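Local coordinates for protein Sb(V)-As(V) reductase (Leishmania major, PDB 2J6P) that probably reduces arsenate and antimonate, using a rhodanese fold related to that of Cdc25 phosphatases, at residues A[24-29]-A[66-71]; A[81-86]-A[103-108]; A[55-60]-A[94-99]. All blocks are in the same frame, centred on the assembly; numbering follows the deposited sequence.

Interactions 1 and 2 share one parallel sheet: interaction 1 pairs strand 25-29 with the start of strand 70-74, and interaction 2 lays the first turns of helix 81-96 over strand 102-106, which borders strand 70-74 on its other side. Ala-71 O and Tyr-104 N, 2.8 Å apart, connect the two. Interaction 3 lies at the surface, where the far end of the same helix meets helix 53-65. Chemistry follows place. Backbone bonds dominate interaction 1, the buried interaction 2 is purely apolar between its segments with a sulfate at the helix start, and interaction 3 adds a salt bridge to modest apolar packing.

Interaction 1: residues A[24-29]-A[66-71]; sequences KAAVID and EKKELA
Ala-25 and Ala-26 pair with Leu-70 and Ala-71 as neighbouring parallel strands at the centre of the rhodanese sheet, where strand 70-74 begins beside strand 25-29. The tight part is largely backbone. Ala-26 N donates to Leu-70 O at 2.8 Å, and Lys-24 O is gripped by two successive amides, Glu-69 N at 2.6 Å and Leu-70 N at 3.0 Å. The second of these comes in almost straight on the carbonyl, whereas Glu-69 N arrives from a more bent direction (C=O...N 141°). Lys-67 closes helix 53-65 in a Schellman motif, and Lys-68 then folds back over the Ala-25 carbonyl, its chi2 of -60° bending the chain so that CE comes 3.0 Å from Ala-25 O while NZ forms a salt bridge with Glu-66. The CB atoms of Ala-25 and Leu-70 project from one face of the sheet, those of Ala-26 and Ala-71 from the other, where helix 53-65 reaches Ala-26 through Leu-63. Toward solvent the contact is looser. Lys-24 and Glu-69 run alongside each other in the same direction; their charged ends are not in contact, and Lys-24 NZ forms a salt bridge with Asp-20. What touches instead is the aliphatic chain, with Lys-24 CD 3.5 Å from Glu-69 OE1.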
loop_
_atom_site.group_PDB
_atom_site.type_symbol
_atom_site.label_atom_id
_atom_site.label_comp_id
_atom_site.label_asym_id
_atom_site.label_seq_id
_atom_site.Cartn_x
_atom_site.Cartn_y
_atom_site.Cartn_z
ATOM N N LYS A 24 21.577 -17.308 19.614
ATOM C CA LYS A 24 22.327 -16.368 18.677
ATOM C C LYS A 24 21.443 -15.582 17.651
ATOM O O LYS A 24 21.957 -14.772 16.803
ATOM C CB LYS A 24 23.335 -17.199 17.869
ATOM C CG LYS A 24 24.415 -17.829 18.749
ATOM C CD LYS A 24 25.150 -18.801 17.864
ATOM C CE LYS A 24 26.127 -19.684 18.627
ATOM N NZ LYS A 24 26.134 -21.015 17.815
ATOM N N ALA A 25 20.143 -15.885 17.698
ATOM C CA ALA A 25 19.186 -15.366 16.681
ATOM C C ALA A 25 18.176 -14.434 17.316
ATOM O O ALA A 25 17.743 -14.640 18.506
ATOM C CB ALA A 25 18.518 -16.490 15.790
ATOM N N ALA A 26 17.862 -13.356 16.616
ATOM C CA ALA A 26 16.746 -12.519 17.029
ATOM C C ALA A 26 15.761 -12.366 15.855
ATOM O O ALA A 26 16.193 -12.337 14.682
ATOM C CB ALA A 26 17.268 -11.107 17.476
ATOM N N VAL A 27 14.458 -12.242 16.176
ATOM C CA VAL A 27 13.367 -12.188 15.140
ATOM C C VAL A 27 12.799 -10.806 15.355
ATOM O O VAL A 27 12.449 -10.479 16.462
ATOM C CB VAL A 27 12.355 -13.256 15.285
ATOM C CG1 VAL A 27 11.177 -13.066 14.245
ATOM C CG2 VAL A 27 13.039 -14.548 15.039
ATOM N N ILE A 28 12.900 -9.953 14.343
ATOM C CA ILE A 28 12.448 -8.520 14.448
ATOM C C ILE A 28 11.120 -8.449 13.641
ATOM O O ILE A 28 11.091 -8.665 12.464
ATOM C CB ILE A 28 13.441 -7.551 13.957
ATOM C CG1 ILE A 28 14.876 -7.915 14.483
ATOM C CG2 ILE A 28 12.907 -6.015 14.182
ATOM C CD1 ILE A 28 15.029 -7.842 15.952
ATOM N N ASP A 29 10.024 -8.298 14.340
ATOM C CA ASP A 29 8.748 -8.257 13.688
ATOM C C ASP A 29 8.448 -6.747 13.373
ATOM O O ASP A 29 8.395 -5.941 14.281
ATOM C CB ASP A 29 7.733 -8.698 14.700
ATOM C CG ASP A 29 6.284 -8.754 14.135
ATOM O OD1 ASP A 29 5.928 -8.147 13.071
ATOM O OD2 ASP A 29 5.511 -9.437 14.841
ATOM N N GLU A 66 24.031 -8.568 23.347
ATOM C CA GLU A 66 23.511 -9.892 23.634
ATOM C C GLU A 66 24.185 -10.970 22.827
ATOM O O GLU A 66 23.774 -12.157 22.903
ATOM C CB GLU A 66 22.000 -10.009 23.383
ATOM C CG GLU A 66 21.232 -9.202 24.450
ATOM C CD GLU A 66 19.778 -9.079 24.094
ATOM O OE1 GLU A 66 19.401 -9.718 23.102
ATOM O OE2 GLU A 66 19.028 -8.364 24.777
ATOM N N LYS A 67 25.195 -10.598 22.037
ATOM C CA LYS A 67 25.906 -11.647 21.248
ATOM C C LYS A 67 25.091 -12.276 20.120
ATOM O O LYS A 67 25.464 -13.400 19.661
ATOM C CB LYS A 67 26.445 -12.804 22.104
ATOM C CG LYS A 67 27.277 -12.395 23.303
ATOM C CD LYS A 67 28.475 -11.539 22.779
ATOM C CE LYS A 67 29.856 -11.831 23.567
ATOM N NZ LYS A 67 30.185 -10.736 24.579
ATOM N N LYS A 68 24.056 -11.575 19.614
ATOM C CA LYS A 68 23.255 -12.147 18.538
ATOM C C LYS A 68 24.155 -12.203 17.325
ATOM O O LYS A 68 24.944 -11.229 17.073
ATOM C CB LYS A 68 21.935 -11.332 18.341
ATOM C CG LYS A 68 20.866 -11.572 19.613
ATOM C CD LYS A 68 20.454 -13.022 19.764
ATOM C CE LYS A 68 19.199 -13.445 20.814
ATOM N NZ LYS A 68 19.472 -12.303 21.536
ATOM N N GLU A 69 23.985 -13.234 16.490
ATOM C CA GLU A 69 24.732 -13.298 15.205
ATOM C C GLU A 69 23.839 -13.187 14.050
ATOM O O GLU A 69 24.333 -12.909 12.940
ATOM C CB GLU A 69 25.479 -14.674 15.031
ATOM C CG GLU A 69 26.523 -14.821 16.148
ATOM C CD GLU A 69 27.096 -16.260 16.301
ATOM O OE1 GLU A 69 26.913 -17.116 15.387
ATOM O OE2 GLU A 69 27.755 -16.493 17.368
ATOM N N LEU A 70 22.540 -13.380 14.234
ATOM C CA LEU A 70 21.608 -13.169 13.107
ATOM C C LEU A 70 20.394 -12.335 13.576
ATOM O O LEU A 70 19.821 -12.625 14.682
ATOM C CB LEU A 70 21.008 -14.459 12.612
ATOM C CG LEU A 70 21.909 -15.386 11.780
ATOM C CD1 LEU A 70 22.680 -16.278 12.842
ATOM C CD2 LEU A 70 21.085 -16.250 10.709
ATOM N N ALA A 71 19.962 -11.392 12.736
ATOM C CA ALA A 71 18.719 -10.637 13.075
ATOM C C ALA A 71 17.859 -10.837 11.855
ATOM O O ALA A 71 18.291 -10.504 10.714
ATOM C CB ALA A 71 19.038 -9.205 13.282
#

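Interaction 2: residues A[81-86]-A[103-108]; sequences RAPKGA and VYVLRG. With SO4 (sulfate ion), chain I.
The helical turns carrying Ala-82, Pro-83 and Ala-86 run antiparallel to strand 103-106, the axes of the two short segments standing 8.5 Å apart at 175°. Val-105 contributes the largest share of the interface, and both its methyls take part. CG1, held anti to the backbone N (chi1 167°), lies 4.1 Å from Ala-82 CB and also reaches Pro-83 CD; valine and proline cross at about a right angle. CG2 presses 3.6 Å from Ala-86 CB and reaches back to Pro-83 CA at 4.0 Å. Ala-86 CB is also met by Val-103 CG1 at 3.8 Å, so this methyl sits between two strand residues. No hydrogen bond spans the segments. This is the inner face of a beta-alpha-beta crossover, strand 70-74 to helix 81-96 to strand 102-106, and Phe-73 of the first strand packs against both Ala-86 and Val-103. The loop leading into the helix runs from Cys-75 to Arg-81 with the CX5R spacing of the Cdc25 family, and it wraps a sulfate, probably from the crystallisation liquor. Arg-81 grips that ion with three bonds. Its backbone N and NE both donate to sulfate O1, NE at 3.1 Å and nearly linear with the oxygen in the guanidinium plane, while NH2 takes O4 at 3.2 Å. The bend at chi3 (-67°) turns NE and NH2 toward the sulfate. The amides of Gln-77, Leu-79 and Val-80 also donate to the sulfate, and NH1 pairs with Asp-32 and Asp-34.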
loop_
_atom_site.group_PDB
_atom_site.type_symbol
_atom_site.label_atom_id
_atom_site.label_comp_id
_atom_site.label_asym_id
_atom_site.label_seq_id
_atom_site.Cartn_x
_atom_site.Cartn_y
_atom_site.Cartn_z
ATOM N N ARG A 81 7.573 -3.577 4.698
ATOM C CA ARG A 81 7.991 -3.139 6.037
ATOM C C ARG A 81 9.233 -3.841 6.511
ATOM O O ARG A 81 10.037 -3.211 7.170
ATOM C CB ARG A 81 6.833 -3.252 7.081
ATOM C CG ARG A 81 5.814 -2.210 6.698
ATOM C CD ARG A 81 4.478 -2.363 7.445
ATOM N NE ARG A 81 3.894 -3.630 6.958
ATOM C CZ ARG A 81 3.003 -4.323 7.648
ATOM N NH1 ARG A 81 2.469 -3.834 8.760
ATOM N NH2 ARG A 81 2.616 -5.468 7.182
ATOM N N ALA A 82 9.407 -5.147 6.216
ATOM C CA ALA A 82 10.611 -5.856 6.771
ATOM C C ALA A 82 11.858 -5.351 6.052
ATOM O O ALA A 82 12.902 -5.103 6.650
ATOM C CB ALA A 82 10.430 -7.426 6.617
ATOM N N PRO A 83 11.847 -5.323 4.717
ATOM C CA PRO A 83 13.093 -4.795 4.155
ATOM C C PRO A 83 13.459 -3.358 4.486
ATOM O O PRO A 83 14.638 -3.015 4.536
ATOM C CB PRO A 83 12.910 -5.030 2.611
ATOM C CG PRO A 83 11.547 -5.238 2.405
ATOM C CD PRO A 83 11.002 -5.938 3.664
ATOM N N LYS A 84 12.452 -2.487 4.616
ATOM C CA LYS A 84 12.722 -1.140 5.107
ATOM C C LYS A 84 13.327 -1.136 6.486
ATOM O O LYS A 84 14.306 -0.450 6.641
ATOM C CB LYS A 84 11.478 -0.233 5.124
ATOM C CG LYS A 84 11.107 0.181 3.665
ATOM C CD LYS A 84 9.819 0.966 3.821
ATOM C CE LYS A 84 10.046 2.366 3.421
ATOM N NZ LYS A 84 9.621 2.540 1.993
ATOM N N GLY A 85 12.733 -1.884 7.441
ATOM C CA GLY A 85 13.330 -2.030 8.809
ATOM C C GLY A 85 14.762 -2.565 8.740
ATOM O O GLY A 85 15.671 -2.099 9.443
ATOM N N ALA A 86 14.984 -3.540 7.864
ATOM C CA ALA A 86 16.358 -4.165 7.773
ATOM C C ALA A 86 17.368 -3.163 7.196
ATOM O O ALA A 86 18.529 -3.114 7.626
ATOM C CB ALA A 86 16.314 -5.429 6.928
ATOM N N VAL A 103 22.302 -9.355 9.003
ATOM C CA VAL A 103 20.946 -8.914 8.763
ATOM C C VAL A 103 20.211 -9.734 7.664
ATOM O O VAL A 103 20.715 -9.848 6.561
ATOM C CB VAL A 103 20.946 -7.437 8.434
ATOM C CG1 VAL A 103 19.520 -6.979 8.379
ATOM C CG2 VAL A 103 21.737 -6.619 9.526
ATOM N N TYR A 104 19.008 -10.257 7.985
ATOM C CA TYR A 104 18.282 -11.066 7.078
ATOM C C TYR A 104 16.827 -10.617 7.034
ATOM O O TYR A 104 16.294 -10.158 8.027
ATOM C CB TYR A 104 18.243 -12.562 7.510
ATOM C CG TYR A 104 19.660 -13.120 7.563
ATOM C CD1 TYR A 104 20.238 -13.696 6.443
ATOM C CD2 TYR A 104 20.428 -13.019 8.772
ATOM C CE1 TYR A 104 21.562 -14.242 6.510
ATOM C CE2 TYR A 104 21.801 -13.491 8.816
ATOM C CZ TYR A 104 22.358 -14.064 7.677
ATOM O OH TYR A 104 23.668 -14.544 7.728
ATOM N N VAL A 105 16.177 -10.865 5.913
ATOM C CA VAL A 105 14.718 -10.696 5.766
ATOM C C VAL A 105 14.086 -12.048 5.460
ATOM O O VAL A 105 14.590 -12.811 4.633
ATOM C CB VAL A 105 14.364 -9.621 4.649
ATOM C CG1 VAL A 105 12.881 -9.614 4.210
ATOM C CG2 VAL A 105 14.883 -8.219 5.112
ATOM N N LEU A 106 13.038 -12.347 6.195
ATOM C CA LEU A 106 12.430 -13.632 6.103
ATOM C C LEU A 106 11.562 -13.495 4.802
ATOM O O LEU A 106 10.557 -12.736 4.793
ATOM C CB LEU A 106 11.538 -13.848 7.281
ATOM C CG LEU A 106 10.541 -15.004 7.110
ATOM C CD1 LEU A 106 11.426 -16.369 7.001
ATOM C CD2 LEU A 106 9.473 -15.078 8.319
ATOM N N ARG A 107 11.966 -14.229 3.771
ATOM C CA ARG A 107 11.300 -14.193 2.461
ATOM C C ARG A 107 9.787 -14.544 2.636
ATOM O O ARG A 107 9.486 -15.616 3.190
ATOM C CB ARG A 107 11.965 -15.197 1.512
ATOM C CG ARG A 107 11.242 -15.199 0.023
ATOM C CD ARG A 107 11.687 -14.103 -0.834
ATOM N NE ARG A 107 13.068 -14.368 -1.335
ATOM C CZ ARG A 107 13.794 -13.481 -2.020
ATOM N NH1 ARG A 107 13.245 -12.273 -2.296
ATOM N NH2 ARG A 107 15.067 -13.772 -2.399
ATOM N N GLY A 108 8.864 -13.667 2.177
ATOM C CA GLY A 108 7.433 -14.041 2.277
ATOM C C GLY A 108 6.781 -13.667 3.610
ATOM O O GLY A 108 5.533 -13.690 3.761
HETATM S S SO4 I . 4.118 -5.788 3.340
HETATM O O1 SO4 I . 4.572 -4.595 4.058
HETATM O O2 SO4 I . 5.354 -6.421 2.750
HETATM O O3 SO4 I . 3.151 -5.521 2.249
HETATM O O4 SO4 I . 3.465 -6.626 4.290
#

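Interaction 3: residues A[55-60]-A[94-99]; sequences MYEKLA and KKLGYV
A surface contact, this joins Glu-57 and Ala-60 of helix 53-65 to Lys-95 and Leu-96 at the end of helix 81-96 and to Tyr-98 just beyond it, where the two helices pack side by side along the rhodanese sheet. Its outer edge is ionic. Lys-95 leaves with CG anti to the backbone N and bends at chi3, bringing NZ into a salt bridge with Glu-57 OE2 at 2.8 Å, on the syn side of the oxygen and 25° out of the carboxylate plane. A water lies 3.0 Å from the other oxygen, Glu-57 OE1, and makes a weak bond with Lys-95 NZ. Beneath the charges, Leu-96 lies across Glu-57 at about a right angle. Its CD1 does the touching, 3.4 Å from Glu-57 O and 3.9 Å from Glu-57 CB, and covers the aliphatic root of the acidic side chain. Gly-97, at positive phi, then ends the helix in a Schellman motif and turns the chain so that Tyr-98 comes back toward helix 53-65. The tyrosine brings CD1 to 4.2 Å from Ala-60 CB, and its ring is stacked with Phe-64 one turn further along that helix. Phe-89 and Gln-93 of helix 81-96 also pack on Ala-60, placing this methyl at the inner, apolar side of the contact. Because the ion pair lies on the outside in reach of water, its attraction is probably softened by solvent; the apolar contacts below it are modest, so charge and packing share the contact.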
loop_
_atom_site.group_PDB
_atom_site.type_symbol
_atom_site.label_atom_id
_atom_site.label_comp_id
_atom_site.label_asym_id
_atom_site.label_seq_id
_atom_site.Cartn_x
_atom_site.Cartn_y
_atom_site.Cartn_z
ATOM N N MET A 55 15.967 4.451 17.744
ATOM C CA MET A 55 15.420 3.184 18.210
ATOM C C MET A 55 16.235 2.045 17.533
ATOM O O MET A 55 16.443 1.008 18.119
ATOM C CB MET A 55 13.921 3.193 17.792
ATOM C CG MET A 55 13.125 4.187 18.872
ATOM S SD MET A 55 11.368 4.237 18.297
ATOM C CE MET A 55 10.851 2.592 18.720
ATOM N N TYR A 56 16.556 2.179 16.239
ATOM C CA TYR A 56 17.350 1.140 15.535
ATOM C C TYR A 56 18.806 1.116 16.092
ATOM O O TYR A 56 19.338 0.099 16.166
ATOM C CB TYR A 56 17.467 1.487 14.038
ATOM C CG TYR A 56 16.112 1.252 13.310
ATOM C CD1 TYR A 56 15.246 2.308 13.129
ATOM C CD2 TYR A 56 15.664 -0.041 13.021
ATOM C CE1 TYR A 56 13.972 2.102 12.537
ATOM C CE2 TYR A 56 14.463 -0.280 12.398
ATOM C CZ TYR A 56 13.577 0.815 12.196
ATOM O OH TYR A 56 12.333 0.710 11.583
ATOM N N GLU A 57 19.338 2.258 16.497
ATOM C CA GLU A 57 20.676 2.376 17.142
ATOM C C GLU A 57 20.689 1.639 18.430
ATOM O O GLU A 57 21.586 0.766 18.647
ATOM C CB GLU A 57 21.039 3.847 17.357
ATOM C CG GLU A 57 21.364 4.396 16.017
ATOM C CD GLU A 57 21.515 5.949 16.043
ATOM O OE1 GLU A 57 21.620 6.501 17.131
ATOM O OE2 GLU A 57 21.470 6.588 14.981
ATOM N N LYS A 58 19.622 1.793 19.221
ATOM C CA LYS A 58 19.613 1.111 20.527
ATOM C C LYS A 58 19.364 -0.368 20.270
ATOM O O LYS A 58 19.912 -1.225 20.986
ATOM C CB LYS A 58 18.455 1.639 21.414
ATOM C CG LYS A 58 18.734 2.991 21.929
ATOM C CD LYS A 58 17.521 3.773 22.625
ATOM C CE LYS A 58 18.118 4.876 23.480
ATOM N NZ LYS A 58 17.431 5.041 24.799
ATOM N N LEU A 59 18.557 -0.713 19.235
ATOM C CA LEU A 59 18.457 -2.171 19.010
ATOM C C LEU A 59 19.843 -2.785 18.575
ATOM O O LEU A 59 20.178 -3.903 18.973
ATOM C CB LEU A 59 17.459 -2.480 17.859
ATOM C CG LEU A 59 17.204 -3.967 17.610
ATOM C CD1 LEU A 59 16.588 -4.819 18.870
ATOM C CD2 LEU A 59 16.174 -4.078 16.357
ATOM N N ALA A 60 20.557 -2.068 17.696
ATOM C CA ALA A 60 21.868 -2.535 17.212
ATOM C C ALA A 60 22.756 -2.744 18.426
ATOM O O ALA A 60 23.419 -3.768 18.499
ATOM C CB ALA A 60 22.487 -1.471 16.222
ATOM N N LYS A 94 25.965 0.280 10.827
ATOM C CA LYS A 94 27.124 0.868 10.202
ATOM C C LYS A 94 27.436 2.200 10.960
ATOM O O LYS A 94 28.552 2.465 11.269
ATOM C CB LYS A 94 26.855 1.195 8.752
ATOM C CG LYS A 94 28.175 1.505 7.837
ATOM C CD LYS A 94 27.939 1.025 6.358
ATOM C CE LYS A 94 28.926 1.809 5.362
ATOM N NZ LYS A 94 29.310 1.043 4.080
ATOM N N LYS A 95 26.444 3.032 11.262
ATOM C CA LYS A 95 26.756 4.294 11.891
ATOM C C LYS A 95 27.417 4.076 13.254
ATOM O O LYS A 95 28.299 4.809 13.658
ATOM C CB LYS A 95 25.472 5.156 11.965
ATOM C CG LYS A 95 25.533 6.375 12.900
ATOM C CD LYS A 95 24.384 7.297 12.640
ATOM C CE LYS A 95 23.987 8.022 13.984
ATOM N NZ LYS A 95 22.690 8.830 13.888
ATOM N N LEU A 96 27.078 3.017 13.946
ATOM C CA LEU A 96 27.541 2.872 15.256
ATOM C C LEU A 96 28.848 2.067 15.210
ATOM O O LEU A 96 29.496 1.939 16.260
ATOM C CB LEU A 96 26.528 2.114 16.116
ATOM C CG LEU A 96 25.251 2.972 16.531
ATOM C CD1 LEU A 96 24.519 2.214 17.608
ATOM C CD2 LEU A 96 25.581 4.299 17.073
ATOM N N GLY A 97 29.131 1.403 14.089
ATOM C CA GLY A 97 30.360 0.560 13.954
ATOM C C GLY A 97 30.244 -0.881 14.228
ATOM O O GLY A 97 31.273 -1.536 14.624
ATOM N N TYR A 98 29.015 -1.438 14.081
ATOM C CA TYR A 98 28.802 -2.857 14.406
ATOM C C TYR A 98 28.629 -3.639 13.118
ATOM O O TYR A 98 28.130 -3.139 12.168
ATOM C CB TYR A 98 27.490 -3.122 15.235
ATOM C CG TYR A 98 27.490 -2.595 16.650
ATOM C CD1 TYR A 98 26.584 -1.556 17.034
ATOM C CD2 TYR A 98 28.455 -2.999 17.564
ATOM C CE1 TYR A 98 26.602 -0.997 18.349
ATOM C CE2 TYR A 98 28.521 -2.397 18.878
ATOM C CZ TYR A 98 27.574 -1.445 19.242
ATOM O OH TYR A 98 27.590 -0.884 20.506
ATOM N N VAL A 99 28.976 -4.905 13.083
ATOM C CA VAL A 99 28.661 -5.730 11.881
ATOM C C VAL A 99 28.061 -7.033 12.338
ATOM O O VAL A 99 27.566 -7.838 11.566
ATOM C CB VAL A 99 29.893 -5.822 10.944
ATOM C CG1 VAL A 99 30.863 -6.918 11.477
ATOM C CG2 VAL A 99 29.407 -6.028 9.553
HETATM O O HOH W 1 20.408 9.097 16.337
#